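Long-range contacts in uncharacterized protein Dfer_1899 (Dyadobacter fermentans, PDB 5HX0), which is of unknown function but has a six-bladed sialidase-like beta-propeller fold, and so may bind or cleave a carbohydrate: residues R52-H57 / G389-I394; T363-Y368 / S382-V387; V48-N53 / K107-E112. All blocks are in the same frame, centred on the assembly; numbering follows the deposited sequence.

Contact 1: R52-H57 / G389-I394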
loop_
_atom_site.group_PDB
_atom_site.type_symbol
_atom_site.label_atom_id
_atom_site.label_comp_id
_atom_site.label_asym_id
_atom_site.label_seq_id
_atom_site.Cartn_x
_atom_site.Cartn_y
_atom_site.Cartn_z
ATOM N N ARG A 52 -14.154 8.689 9.526
ATOM C CA ARG A 52 -15.303 8.328 8.706
ATOM C C ARG A 52 -15.120 8.894 7.309
ATOM O O ARG A 52 -14.899 10.098 7.150
ATOM C CB ARG A 52 -16.610 8.871 9.315
ATOM C CG ARG A 52 -17.847 8.535 8.477
ATOM C CD ARG A 52 -19.097 9.292 8.975
ATOM N NE ARG A 52 -20.316 8.976 8.215
ATOM C CZ ARG A 52 -20.628 9.466 7.015
ATOM N NH1 ARG A 52 -19.808 10.286 6.381
ATOM N NH2 ARG A 52 -21.776 9.124 6.441
ATOM N N ASN A 53 -15.269 8.041 6.304
ATOM C CA ASN A 53 -15.188 8.477 4.914
ATOM C C ASN A 53 -15.997 7.484 4.088
ATOM O O ASN A 53 -15.675 6.294 4.063
ATOM C CB ASN A 53 -13.727 8.545 4.441
ATOM C CG ASN A 53 -13.602 9.050 3.004
ATOM O OD1 ASN A 53 -14.436 8.731 2.160
ATOM N ND2 ASN A 53 -12.554 9.842 2.724
ATOM N N GLU A 54 -17.042 7.973 3.413
ATOM C CA GLU A 54 -17.968 7.089 2.706
ATOM C C GLU A 54 -17.309 6.264 1.608
ATOM O O GLU A 54 -17.882 5.254 1.190
ATOM C CB GLU A 54 -19.118 7.906 2.105
ATOM C CG GLU A 54 -20.100 8.368 3.131
ATOM C CD GLU A 54 -21.132 9.313 2.541
ATOM O OE1 GLU A 54 -21.127 9.505 1.303
ATOM O OE2 GLU A 54 -21.925 9.875 3.326
ATOM N N LYS A 55 -16.136 6.650 1.137
ATOM C CA LYS A 55 -15.449 5.846 0.134
ATOM C C LYS A 55 -14.721 4.642 0.725
ATOM O O LYS A 55 -14.179 3.845 -0.046
ATOM C CB LYS A 55 -14.451 6.721 -0.639
ATOM C CG LYS A 55 -15.133 7.838 -1.441
ATOM C CD LYS A 55 -14.115 8.531 -2.343
ATOM C CE LYS A 55 -14.656 9.843 -2.927
ATOM N NZ LYS A 55 -16.092 9.748 -3.323
ATOM N N PHE A 56 -14.688 4.489 2.056
ATOM C CA PHE A 56 -13.816 3.523 2.711
ATOM C C PHE A 56 -14.585 2.675 3.714
ATOM O O PHE A 56 -15.514 3.137 4.376
ATOM C CB PHE A 56 -12.634 4.216 3.456
ATOM C CG PHE A 56 -11.618 4.819 2.524
ATOM C CD1 PHE A 56 -10.860 3.996 1.698
ATOM C CD2 PHE A 56 -11.432 6.194 2.450
ATOM C CE1 PHE A 56 -9.904 4.533 0.807
ATOM C CE2 PHE A 56 -10.485 6.742 1.566
ATOM C CZ PHE A 56 -9.716 5.897 0.740
ATOM N N HIS A 57 -14.165 1.426 3.811
ATOM C CA HIS A 57 -14.516 0.549 4.908
ATOM C C HIS A 57 -13.380 0.669 5.925
ATOM O O HIS A 57 -12.240 0.291 5.633
ATOM C CB HIS A 57 -14.690 -0.861 4.363
ATOM C CG HIS A 57 -15.183 -1.865 5.356
ATOM N ND1 HIS A 57 -14.378 -2.400 6.341
ATOM C CD2 HIS A 57 -16.385 -2.485 5.472
ATOM C CE1 HIS A 57 -15.074 -3.280 7.043
ATOM N NE2 HIS A 57 -16.292 -3.355 6.532
ATOM N N GLY A 389 -27.796 2.893 6.891
ATOM C CA GLY A 389 -27.428 3.635 5.711
ATOM C C GLY A 389 -26.037 4.225 5.714
ATOM O O GLY A 389 -25.688 4.919 4.760
ATOM N N GLY A 390 -25.223 3.980 6.745
ATOM C CA GLY A 390 -23.924 4.604 6.824
ATOM C C GLY A 390 -22.759 3.651 6.589
ATOM O O GLY A 390 -22.903 2.426 6.619
ATOM N N PRO A 391 -21.575 4.217 6.385
ATOM C CA PRO A 391 -20.364 3.409 6.167
ATOM C C PRO A 391 -19.771 2.844 7.458
ATOM O O PRO A 391 -20.058 3.296 8.570
ATOM C CB PRO A 391 -19.397 4.421 5.557
ATOM C CG PRO A 391 -19.800 5.736 6.226
ATOM C CD PRO A 391 -21.303 5.666 6.378
ATOM N N GLN A 392 -18.905 1.846 7.289
ATOM C CA GLN A 392 -18.098 1.361 8.405
ATOM C C GLN A 392 -17.041 2.414 8.752
ATOM O O GLN A 392 -16.220 2.786 7.905
ATOM C CB GLN A 392 -17.436 0.031 8.042
ATOM C CG GLN A 392 -18.278 -1.195 8.365
ATOM C CD GLN A 392 -19.576 -1.253 7.572
ATOM O OE1 GLN A 392 -19.627 -0.839 6.417
ATOM N NE2 GLN A 392 -20.638 -1.767 8.195
ATOM N N HIS A 393 -17.074 2.910 9.986
ATOM C CA HIS A 393 -16.183 3.980 10.422
ATOM C C HIS A 393 -15.643 3.648 11.813
ATOM O O HIS A 393 -16.164 2.771 12.518
ATOM C CB HIS A 393 -16.920 5.343 10.414
ATOM C CG HIS A 393 -18.097 5.417 11.344
ATOM N ND1 HIS A 393 -19.335 4.890 11.034
ATOM C CD2 HIS A 393 -18.222 5.961 12.578
ATOM C CE1 HIS A 393 -20.169 5.104 12.039
ATOM N NE2 HIS A 393 -19.513 5.736 12.998
ATOM N N ILE A 394 -14.593 4.360 12.219
ATOM C CA ILE A 394 -14.077 4.251 13.586
ATOM C C ILE A 394 -14.820 5.246 14.477
ATOM O O ILE A 394 -14.985 6.416 14.126
ATOM C CB ILE A 394 -12.560 4.510 13.630
ATOM C CG1 ILE A 394 -11.842 3.773 12.462
ATOM C CG2 ILE A 394 -11.993 4.124 15.025
ATOM C CD1 ILE A 394 -12.084 2.241 12.445
HETATM O O HOH W 1 -15.551 5.098 6.777
HETATM O O HOH W 2 -17.873 1.678 4.592
#

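Contact 2: T363-Y368 / S382-V387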
loop_
_atom_site.group_PDB
_atom_site.type_symbol
_atom_site.label_atom_id
_atom_site.label_comp_id
_atom_site.label_asym_id
_atom_site.label_seq_id
_atom_site.Cartn_x
_atom_site.Cartn_y
_atom_site.Cartn_z
ATOM N N THR A 363 -25.956 -2.745 10.854
ATOM C CA THR A 363 -25.714 -4.151 10.555
ATOM C C THR A 363 -24.709 -4.712 11.551
ATOM O O THR A 363 -24.119 -3.983 12.347
ATOM C CB THR A 363 -25.171 -4.335 9.133
ATOM O OG1 THR A 363 -23.811 -3.875 9.093
ATOM C CG2 THR A 363 -25.982 -3.537 8.130
ATOM N N THR A 364 -24.520 -6.034 11.500
ATOM C CA THR A 364 -23.581 -6.703 12.392
ATOM C C THR A 364 -22.117 -6.384 12.078
ATOM O O THR A 364 -21.231 -6.804 12.835
ATOM C CB THR A 364 -23.810 -8.214 12.320
ATOM O OG1 THR A 364 -23.707 -8.624 10.954
ATOM C CG2 THR A 364 -25.211 -8.580 12.854
ATOM N N ASP A 365 -21.835 -5.650 10.997
ATOM C CA ASP A 365 -20.456 -5.317 10.623
ATOM C C ASP A 365 -20.021 -4.091 11.434
ATOM O O ASP A 365 -19.958 -2.958 10.951
ATOM C CB ASP A 365 -20.371 -5.105 9.114
ATOM C CG ASP A 365 -18.943 -5.001 8.594
ATOM O OD1 ASP A 365 -17.988 -5.334 9.321
ATOM O OD2 ASP A 365 -18.787 -4.602 7.411
ATOM N N LEU A 366 -19.699 -4.343 12.699
ATOM C CA LEU A 366 -19.283 -3.329 13.668
ATOM C C LEU A 366 -18.611 -4.066 14.816
ATOM O O LEU A 366 -18.571 -5.297 14.833
ATOM C CB LEU A 366 -20.477 -2.483 14.162
ATOM C CG LEU A 366 -21.748 -3.222 14.615
ATOM C CD1 LEU A 366 -21.578 -3.941 15.970
ATOM C CD2 LEU A 366 -22.971 -2.268 14.704
ATOM N N GLY A 367 -18.122 -3.307 15.802
ATOM C CA GLY A 367 -17.593 -3.894 17.020
ATOM C C GLY A 367 -16.086 -3.824 17.163
ATOM O O GLY A 367 -15.468 -2.789 16.880
ATOM N N TYR A 368 -15.478 -4.924 17.600
ATOM C CA TYR A 368 -14.041 -4.990 17.852
ATOM C C TYR A 368 -13.542 -3.821 18.716
ATOM O O TYR A 368 -12.614 -3.113 18.312
ATOM C CB TYR A 368 -13.276 -5.040 16.535
ATOM C CG TYR A 368 -13.329 -6.380 15.818
ATOM C CD1 TYR A 368 -14.540 -6.949 15.427
ATOM C CD2 TYR A 368 -12.158 -7.089 15.559
ATOM C CE1 TYR A 368 -14.595 -8.187 14.775
ATOM C CE2 TYR A 368 -12.194 -8.317 14.914
ATOM C CZ TYR A 368 -13.413 -8.861 14.527
ATOM O OH TYR A 368 -13.423 -10.078 13.882
ATOM N N SER A 382 -12.587 2.669 21.959
ATOM C CA SER A 382 -12.769 2.768 20.522
ATOM C C SER A 382 -13.356 1.471 19.970
ATOM O O SER A 382 -13.311 0.418 20.608
ATOM C CB SER A 382 -11.430 3.070 19.822
ATOM O OG SER A 382 -10.618 1.896 19.779
ATOM N N TYR A 383 -13.919 1.560 18.767
ATOM C CA TYR A 383 -14.521 0.423 18.074
ATOM C C TYR A 383 -14.782 0.878 16.649
ATOM O O TYR A 383 -14.601 2.053 16.325
ATOM C CB TYR A 383 -15.817 -0.069 18.753
ATOM C CG TYR A 383 -16.714 1.046 19.245
ATOM C CD1 TYR A 383 -17.634 1.662 18.389
ATOM C CD2 TYR A 383 -16.628 1.503 20.565
ATOM C CE1 TYR A 383 -18.452 2.696 18.843
ATOM C CE2 TYR A 383 -17.456 2.531 21.024
ATOM C CZ TYR A 383 -18.348 3.125 20.153
ATOM O OH TYR A 383 -19.151 4.142 20.605
ATOM N N TYR A 384 -15.166 -0.057 15.778
ATOM C CA TYR A 384 -15.708 0.389 14.506
ATOM C C TYR A 384 -17.211 0.165 14.520
ATOM O O TYR A 384 -17.755 -0.566 15.364
ATOM C CB TYR A 384 -15.019 -0.265 13.282
ATOM C CG TYR A 384 -15.513 -1.645 12.862
ATOM C CD1 TYR A 384 -15.183 -2.774 13.603
ATOM C CD2 TYR A 384 -16.267 -1.820 11.685
ATOM C CE1 TYR A 384 -15.612 -4.062 13.211
ATOM C CE2 TYR A 384 -16.709 -3.111 11.286
ATOM C CZ TYR A 384 -16.366 -4.225 12.063
ATOM O OH TYR A 384 -16.785 -5.505 11.699
ATOM N N PHE A 385 -17.895 0.886 13.637
ATOM C CA PHE A 385 -19.330 1.046 13.822
ATOM C C PHE A 385 -19.988 1.360 12.490
ATOM O O PHE A 385 -19.328 1.731 11.516
ATOM C CB PHE A 385 -19.646 2.156 14.839
ATOM C CG PHE A 385 -20.895 1.894 15.628
ATOM C CD1 PHE A 385 -20.907 0.899 16.591
ATOM C CD2 PHE A 385 -22.055 2.636 15.400
ATOM C CE1 PHE A 385 -22.056 0.634 17.336
ATOM C CE2 PHE A 385 -23.208 2.386 16.115
ATOM C CZ PHE A 385 -23.222 1.379 17.087
ATOM N N ASN A 386 -21.306 1.184 12.460
ATOM C CA ASN A 386 -22.135 1.675 11.370
ATOM C C ASN A 386 -23.520 1.930 11.946
ATOM O O ASN A 386 -23.980 1.194 12.827
ATOM C CB ASN A 386 -22.252 0.711 10.180
ATOM C CG ASN A 386 -23.137 -0.487 10.485
ATOM O OD1 ASN A 386 -24.348 -0.452 10.253
ATOM N ND2 ASN A 386 -22.537 -1.552 11.045
ATOM N N VAL A 387 -24.151 2.991 11.458
ATOM C CA VAL A 387 -25.564 3.280 11.705
ATOM C C VAL A 387 -26.327 2.977 10.414
ATOM O O VAL A 387 -25.697 2.807 9.358
ATOM C CB VAL A 387 -25.757 4.737 12.164
ATOM C CG1 VAL A 387 -25.065 4.984 13.481
ATOM C CG2 VAL A 387 -25.259 5.715 11.109
#

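Contact 3: V48-N53 / K107-E112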
loop_
_atom_site.group_PDB
_atom_site.type_symbol
_atom_site.label_atom_id
_atom_site.label_comp_id
_atom_site.label_asym_id
_atom_site.label_seq_id
_atom_site.Cartn_x
_atom_site.Cartn_y
_atom_site.Cartn_z
ATOM N N VAL A 48 -17.894 9.665 20.228
ATOM C CA VAL A 48 -17.152 10.445 19.242
ATOM C C VAL A 48 -17.028 9.650 17.948
ATOM O O VAL A 48 -17.138 8.421 17.924
ATOM C CB VAL A 48 -15.757 10.874 19.748
ATOM C CG1 VAL A 48 -15.895 11.659 21.019
ATOM C CG2 VAL A 48 -14.841 9.652 19.976
ATOM N N VAL A 49 -16.836 10.379 16.854
ATOM C CA VAL A 49 -16.476 9.792 15.567
ATOM C C VAL A 49 -14.985 10.037 15.365
ATOM O O VAL A 49 -14.513 11.171 15.485
ATOM C CB VAL A 49 -17.310 10.377 14.416
ATOM C CG1 VAL A 49 -16.781 9.855 13.079
ATOM C CG2 VAL A 49 -18.784 9.963 14.575
ATOM N N ILE A 50 -14.238 8.967 15.120
ATOM C CA ILE A 50 -12.790 9.027 15.066
ATOM C C ILE A 50 -12.288 9.109 13.629
ATOM O O ILE A 50 -11.393 9.894 13.325
ATOM C CB ILE A 50 -12.190 7.814 15.816
ATOM C CG1 ILE A 50 -12.500 7.941 17.313
ATOM C CG2 ILE A 50 -10.660 7.668 15.546
ATOM C CD1 ILE A 50 -11.935 6.822 18.174
ATOM N N TYR A 51 -12.872 8.330 12.722
ATOM C CA TYR A 51 -12.535 8.438 11.304
ATOM C C TYR A 51 -13.692 7.893 10.495
ATOM O O TYR A 51 -14.150 6.770 10.746
ATOM C CB TYR A 51 -11.254 7.677 10.930
ATOM C CG TYR A 51 -11.027 7.717 9.441
ATOM C CD1 TYR A 51 -10.542 8.866 8.827
ATOM C CD2 TYR A 51 -11.389 6.639 8.626
ATOM C CE1 TYR A 51 -10.379 8.920 7.450
ATOM C CE2 TYR A 51 -11.219 6.684 7.253
ATOM C CZ TYR A 51 -10.712 7.822 6.671
ATOM O OH TYR A 51 -10.547 7.863 5.300
ATOM N N ARG A 52 -14.154 8.689 9.526
ATOM C CA ARG A 52 -15.303 8.328 8.706
ATOM C C ARG A 52 -15.120 8.894 7.309
ATOM O O ARG A 52 -14.899 10.098 7.150
ATOM C CB ARG A 52 -16.610 8.871 9.315
ATOM C CG ARG A 52 -17.847 8.535 8.477
ATOM C CD ARG A 52 -19.097 9.292 8.975
ATOM N NE ARG A 52 -20.316 8.976 8.215
ATOM C CZ ARG A 52 -20.628 9.466 7.015
ATOM N NH1 ARG A 52 -19.808 10.286 6.381
ATOM N NH2 ARG A 52 -21.776 9.124 6.441
ATOM N N ASN A 53 -15.269 8.041 6.304
ATOM C CA ASN A 53 -15.188 8.477 4.914
ATOM C C ASN A 53 -15.997 7.484 4.088
ATOM O O ASN A 53 -15.675 6.294 4.063
ATOM C CB ASN A 53 -13.727 8.545 4.441
ATOM C CG ASN A 53 -13.602 9.050 3.004
ATOM O OD1 ASN A 53 -14.436 8.731 2.160
ATOM N ND2 ASN A 53 -12.554 9.842 2.724
ATOM N N LYS A 107 -10.735 13.037 21.541
ATOM C CA LYS A 107 -11.915 13.679 20.985
ATOM C C LYS A 107 -11.667 14.304 19.620
ATOM O O LYS A 107 -12.497 14.173 18.717
ATOM C CB LYS A 107 -12.397 14.750 21.969
ATOM C CG LYS A 107 -13.645 15.490 21.593
ATOM C CD LYS A 107 -14.145 16.284 22.802
ATOM C CE LYS A 107 -15.474 16.949 22.492
ATOM N NZ LYS A 107 -16.321 16.062 21.640
ATOM N N THR A 108 -10.541 14.978 19.460
ATOM C CA THR A 108 -10.127 15.598 18.209
ATOM C C THR A 108 -9.108 14.701 17.516
ATOM O O THR A 108 -8.059 14.410 18.088
ATOM C CB THR A 108 -9.520 16.966 18.523
ATOM O OG1 THR A 108 -10.529 17.743 19.176
ATOM C CG2 THR A 108 -9.073 17.669 17.243
ATOM N N TRP A 109 -9.396 14.295 16.278
ATOM C CA TRP A 109 -8.558 13.328 15.583
ATOM C C TRP A 109 -8.022 13.904 14.281
ATOM O O TRP A 109 -8.717 14.652 13.592
ATOM C CB TRP A 109 -9.345 12.047 15.301
ATOM C CG TRP A 109 -9.668 11.360 16.581
ATOM C CD1 TRP A 109 -10.726 11.609 17.399
ATOM C CD2 TRP A 109 -8.882 10.358 17.221
ATOM N NE1 TRP A 109 -10.661 10.796 18.501
ATOM C CE2 TRP A 109 -9.532 10.021 18.419
ATOM C CE3 TRP A 109 -7.701 9.688 16.877
ATOM C CZ2 TRP A 109 -9.041 9.042 19.292
ATOM C CZ3 TRP A 109 -7.209 8.724 17.746
ATOM C CH2 TRP A 109 -7.877 8.410 18.939
ATOM N N THR A 110 -6.794 13.514 13.930
ATOM C CA THR A 110 -6.235 13.918 12.639
ATOM C C THR A 110 -7.136 13.422 11.507
ATOM O O THR A 110 -7.614 12.277 11.548
ATOM C CB THR A 110 -4.819 13.374 12.457
ATOM O OG1 THR A 110 -4.825 11.955 12.683
ATOM C CG2 THR A 110 -3.856 14.057 13.435
ATOM N N PRO A 111 -7.407 14.266 10.480
ATOM C CA PRO A 111 -8.378 13.883 9.445
ATOM C C PRO A 111 -7.851 12.918 8.398
ATOM O O PRO A 111 -8.642 12.159 7.837
ATOM C CB PRO A 111 -8.759 15.233 8.797
ATOM C CG PRO A 111 -7.568 16.114 9.044
ATOM C CD PRO A 111 -7.043 15.698 10.404
ATOM N N GLU A 112 -6.542 12.945 8.097
ATOM C CA GLU A 112 -5.985 12.123 7.020
ATOM C C GLU A 112 -5.164 10.976 7.603
ATOM O O GLU A 112 -4.123 11.232 8.225
ATOM C CB GLU A 112 -5.108 12.982 6.099
ATOM C CG GLU A 112 -4.668 12.267 4.847
ATOM C CD GLU A 112 -5.830 12.018 3.892
ATOM O OE1 GLU A 112 -6.848 12.755 3.965
ATOM O OE2 GLU A 112 -5.726 11.083 3.070
HETATM O O HOH W 3 -13.945 13.771 16.286
HETATM O O HOH W 4 -10.298 11.433 11.493
#

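Contact 1: R52-H57 / G389-I394
R52 and H57 meet P391 and Q392 where the closing blade of a beta-propeller passes its chain to the next blade, the turn N53-F56 leading into strand 56-65. The guanidinium of R52 reaches P391 on a fully extended chain that leaves with CG anti to the backbone N (chi1 179°). P391 CG lies over one of its faces, toward the rim, and R52 NH2 is 3.5 Å from P391 CD. R52 NH2 and E54 OE2 form a salt bridge in the guanidinium plane, leaving the face for the rigid proline. H393 turns back on its own segment, and its ND1 donates almost straight to P391 O (3.0 Å, 174°). Farther along, the H57 ring lies against the aliphatic part of Q392: CB sits above the face in a CH-pi contact, 3.9 Å from the ring centroid, while H57 NE2 bonds to D365. Two waters join the backbones. One links N53 N to Q392 O, and the other lies 2.8 Å from F56 O and 2.9 Å from Q392 N. Q392 also bonds directly to the backbone of A58. Strand 42-51 of the closing blade thus hands over to strand 56-65 beside 389-394, a typical blade-to-blade connection of a propeller.

Contact 2: T363-Y368 / S382-V387
Y384 and N386 carry this contact, each reaching back to the turn that precedes strand 367-375. The phenol of Y384 donates to D365 OD1 (2.7 Å), meeting that oxygen nearly along its C-O bond, with carboxylate and ring close to perpendicular. The same ring lies against the chain: L366 CA is over one face, 3.6 Å from its centroid, and Y368 CD1 comes to the edge. Aromatic breadth suits this place, since one residue packs on backbone and grips a carboxylate at once.

N386 holds the turn through both ends of its amide. OD1 accepts from T363 N (2.9 Å) in the carbonyl plane, on a lone pair. ND2 gives one bond to T363 O (3.2 Å) and another, more bent, to D365 O (2.9 Å), approaching both carbonyls from above their planes. Its CG stands between the backbone N and the carbonyl carbon (chi1 73°), which brings the amide over the turn.

Beyond it G367 and Y384 form an antiparallel hydrogen-bonded pair. G367 has a positive phi of 108°, where a side chain would be jammed against the preceding carbonyl. L366 CD2 lies over the F385 ring, 4.0 Å from CE1.

In the next shell, H91 bonds D365 OD1, R331 bonds L366 O, and Y368 OH pairs with E265 beside R209, R331 and a bound acetate, which may mark a pocket. A tyrosine-glutamate pair among arginines recalls the sialidase active site, although no activity is established here. The chemistry implies a largely buried contact in which N386 and Y384 together fix the turn and the rotation of the D365 carboxylate.

Contact 3: V48-N53 / K107-E112
The indole of W109 carries I50 on one face: CG2 stands over the centre of the ring system, 3.6 Å from CD2, while CG1 is 3.6 Å from NE1 and CD1 reaches toward CZ2. The CG2 methyl also makes a CH-pi contact with the six-membered ring, 3.8 Å from its centroid. The Y51 ring is met at its edge instead, with P111 O in its plane and 3.7 Å from CE1; a water lies at the same ring's edge.

Isoleucine suits this place because its beta branch spreads two arms across the broad indole. CG2 is anti to the backbone N while CG1 lies beside it (chi1 -67°), and so both arms bear on the ring. I50 and W109 also pack on V101 and L73, so the pair belongs to the apolar layer between two blades. The indole NE1 makes a weak hydrogen bond to G106 O, within its own loop.

The two backbones run in nearly the same direction, 19° apart, but no strand pairing forms, and two waters bridge carbonyl oxygens of the two segments. One donates to V49 O and K107 O; a second donates to I50 O (2.6 Å) and T110 O (2.8 Å). I50 and Y51 both face I394 in a classic beta bulge, the irregular end of strand 42-51, and Y51 OH bonds to R77.

In the conformer described, K107 NZ forms a salt bridge with E46. The chemistry implies an outer strand held to the next blade's loop mainly by I50 packed on the face of W109, with carbonyl oxygens on both sides satisfied through shared water.

From the N terminus, strand 42-51 supplies the outer strand of the last blade, and contact 3 closes a loop of some 50 residues by laying that strand's end against the 107-112 loop of the next blade. Contact 1 starts from the same stretch, sharing R52 and N53, but spans over 330 residues to 389-394. Contact 2, a local hairpin closure within the last blade, nests inside that long loop and follows contact 3 in series. I394 pairs with I50 and Y51, and H393 with F385, while the H57-D365 bond ties contact 1 to contact 2. The propeller ring is closed by the pairing of strands 42-51 and 393-401, with contact 1 beside it.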